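Local atomic coordinates of probable glucarate dehydratase (Mycobacterium smegmatis str. MC2 155, PDB entry 3VDG), a protein that probably dehydrates D-glucarate, as a member of the enolase superfamily whose chemistry depends on a divalent metal ion held in a barrel domain. Residues Ser211-Gly217 with His239-Pro245. Sequence-based numbering, arbitrary orientation. Where two conformers were deposited one is given.
Sequences SAIKLKG and HPLRLDP. With NA (sodium ion), chain C.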
loop_
_atom_site.group_PDB
_atom_site.type_symbol
_atom_site.label_atom_id
_atom_site.label_comp_id
_atom_site.label_asym_id
_atom_site.label_seq_id
_atom_site.Cartn_x
_atom_site.Cartn_y
_atom_site.Cartn_z
ATOM N N SER A 211 15.742 -8.277 22.995
ATOM C CA SER A 211 17.051 -8.348 22.342
ATOM C C SER A 211 17.566 -6.992 21.876
ATOM O O SER A 211 18.648 -6.920 21.297
ATOM C CB SER A 211 16.942 -9.219 21.089
ATOM O OG SER A 211 16.165 -8.546 20.103
ATOM N N ALA A 212 16.752 -5.949 22.042
ATOM C CA ALA A 212 17.112 -4.570 21.632
ATOM C C ALA A 212 16.625 -3.647 22.745
ATOM O O ALA A 212 15.684 -3.990 23.473
ATOM C CB ALA A 212 16.474 -4.189 20.301
ATOM N N ILE A 213 17.261 -2.492 22.899
ATOM C CA ILE A 213 16.974 -1.658 24.061
ATOM C C ILE A 213 16.815 -0.208 23.626
ATOM O O ILE A 213 17.605 0.312 22.826
ATOM C CB ILE A 213 18.124 -1.725 25.092
ATOM C CG1 ILE A 213 18.379 -3.167 25.553
ATOM C CG2 ILE A 213 17.823 -0.836 26.282
ATOM C CD1 ILE A 213 19.583 -3.300 26.480
ATOM N N LYS A 214 15.790 0.453 24.140
ATOM C CA LYS A 214 15.606 1.851 23.811
ATOM C C LYS A 214 15.575 2.661 25.098
ATOM O O LYS A 214 14.955 2.237 26.061
ATOM C CB LYS A 214 14.267 2.038 23.089
ATOM C CG LYS A 214 13.847 3.505 22.971
ATOM C CD LYS A 214 12.509 3.653 22.246
ATOM C CE LYS A 214 12.156 5.118 22.044
ATOM N NZ LYS A 214 10.962 5.281 21.172
ATOM N N LEU A 215 16.207 3.837 25.099
ATOM C CA LEU A 215 16.136 4.743 26.256
ATOM C C LEU A 215 15.358 6.027 25.913
ATOM O O LEU A 215 15.667 6.719 24.926
ATOM C CB LEU A 215 17.551 5.110 26.756
ATOM C CG LEU A 215 17.648 6.119 27.915
ATOM C CD1 LEU A 215 17.008 5.543 29.165
ATOM C CD2 LEU A 215 19.093 6.535 28.196
ATOM N N LYS A 216 14.355 6.338 26.726
ATOM C CA LYS A 216 13.634 7.604 26.617
ATOM C C LYS A 216 14.506 8.671 27.295
ATOM O O LYS A 216 14.717 8.625 28.513
ATOM C CB LYS A 216 12.280 7.519 27.325
ATOM C CG LYS A 216 11.478 8.830 27.272
ATOM C CD LYS A 216 10.432 8.809 26.164
ATOM C CE LYS A 216 11.042 8.611 24.780
ATOM N NZ LYS A 216 9.978 8.661 23.725
ATOM N N GLY A 217 15.040 9.581 26.492
ATOM C CA GLY A 217 15.933 10.634 26.982
ATOM C C GLY A 217 15.244 11.989 26.940
ATOM O O GLY A 217 14.017 12.074 26.978
ATOM N N HIS A 239 23.272 -6.161 22.434
ATOM C CA HIS A 239 21.957 -5.549 22.241
ATOM C C HIS A 239 22.002 -4.292 21.413
ATOM O O HIS A 239 22.732 -3.358 21.734
ATOM C CB HIS A 239 21.326 -5.239 23.582
ATOM C CG HIS A 239 20.780 -6.454 24.293
ATOM N ND1 HIS A 239 21.550 -7.512 24.622
ATOM C CD2 HIS A 239 19.496 -6.750 24.741
ATOM C CE1 HIS A 239 20.798 -8.441 25.244
ATOM N NE2 HIS A 239 19.542 -7.974 25.319
ATOM N N PRO A 240 21.212 -4.242 20.329
ATOM C CA PRO A 240 21.073 -2.954 19.660
ATOM C C PRO A 240 20.456 -1.922 20.619
ATOM O O PRO A 240 19.611 -2.278 21.453
ATOM C CB PRO A 240 20.121 -3.263 18.490
ATOM C CG PRO A 240 20.320 -4.730 18.228
ATOM C CD PRO A 240 20.512 -5.323 19.602
ATOM N N LEU A 241 20.897 -0.667 20.492
ATOM C CA LEU A 241 20.494 0.419 21.402
ATOM C C LEU A 241 19.928 1.586 20.616
ATOM O O LEU A 241 20.391 1.902 19.519
ATOM C CB LEU A 241 21.703 0.937 22.216
ATOM C CG LEU A 241 22.443 -0.071 23.102
ATOM C CD1 LEU A 241 23.612 0.617 23.788
ATOM C CD2 LEU A 241 21.521 -0.693 24.141
ATOM N N ARG A 242 18.932 2.248 21.190
ATOM C CA ARG A 242 18.358 3.423 20.564
ATOM C C ARG A 242 18.156 4.462 21.628
ATOM O O ARG A 242 17.916 4.128 22.784
ATOM C CB ARG A 242 16.983 3.102 19.989
ATOM C CG ARG A 242 16.970 1.932 19.039
ATOM C CD ARG A 242 15.587 1.318 19.113
ATOM N NE ARG A 242 15.501 0.143 18.270
ATOM C CZ ARG A 242 14.394 -0.556 18.086
ATOM N NH1 ARG A 242 13.263 -0.206 18.701
ATOM N NH2 ARG A 242 14.428 -1.607 17.290
ATOM N N LEU A 243 18.235 5.722 21.234
ATOM C CA LEU A 243 18.034 6.814 22.175
ATOM C C LEU A 243 17.024 7.776 21.550
ATOM O O LEU A 243 17.085 8.050 20.353
ATOM C CB LEU A 243 19.370 7.530 22.424
ATOM C CG LEU A 243 19.397 8.799 23.286
ATOM C CD1 LEU A 243 18.867 8.511 24.684
ATOM C CD2 LEU A 243 20.833 9.340 23.341
ATOM N N ASP A 244 16.103 8.281 22.365
ATOM C CA ASP A 244 15.015 9.118 21.875
ATOM C C ASP A 244 14.734 10.243 22.856
ATOM O O ASP A 244 14.079 10.031 23.877
ATOM C CB ASP A 244 13.767 8.250 21.719
ATOM C CG ASP A 244 12.521 9.059 21.391
ATOM O OD1 ASP A 244 12.621 10.246 20.983
ATOM O OD2 ASP A 244 11.425 8.489 21.535
ATOM N N PRO A 245 15.260 11.439 22.582
ATOM C CA PRO A 245 15.012 12.530 23.525
ATOM C C PRO A 245 13.800 13.380 23.132
ATOM O O PRO A 245 13.664 14.499 23.636
ATOM C CB PRO A 245 16.277 13.384 23.384
ATOM C CG PRO A 245 16.597 13.252 21.923
ATOM C CD PRO A 245 16.248 11.819 21.555
HETATM NA NA NA C . 10.253 7.907 19.475
HETATM O O HOH W 1 8.740 7.153 21.025
HETATM O O HOH W 2 10.303 10.270 19.384
#
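D244 OD2 is gripped by a metal and two lysines: the sodium ion lies 2.4 Å from it, K216 NZ 2.6 Å, and K214 NZ forms a weak, longer salt bridge at 3.3 Å. K216 NZ meets OD2 from above the carboxylate plane, 56° out of it. The two lysines get there differently. K214 runs extended past CG, so that its CE lies 3.5 Å from D244 CB, whereas K216 lies alongside D244 and is bent at its second and third torsions, turning NZ back onto the carboxylate. A water bound to the sodium accepts from K214 NZ and weakly from K216 NZ; a second metal-bound water donates to D244 OD1. D244, E269 and N292, on or just past the C-terminal ends of successive parallel strands, form the enolase-superfamily metal site, although sodium here probably stands in for magnesium. K214 NZ also forms salt bridges with D370 and E269. K214 and K216 make the family's Lys-X-Lys pattern; K216 NZ also bonds Y172 and N246 near bound formate and acetate and, as in relatives, probably sits beside the substrate.

Parallel pairing is established by alternating backbone bonds: I213 N to P240 O, R242 N to I213 O, L215 N to R242 O (2.9 Å), D244 N to L215 O and G217 N to D244 O. The two short strand axes run parallel within 18°, 4.7 Å apart at closest approach. On the face away from the metal, I213 CB packs on L241 CD2 at 3.7 Å, and L215 CD2 lies beside L243 CD1 at 4.0 Å.

The two strands bracket helix 222-235 in a beta-alpha-beta unit of the barrel domain; L215 and L241 rest on that helix, I213 and L215 on helix 194-208, while strand 166-174 flanks 213-216 and strand 267-269 flanks 241-244.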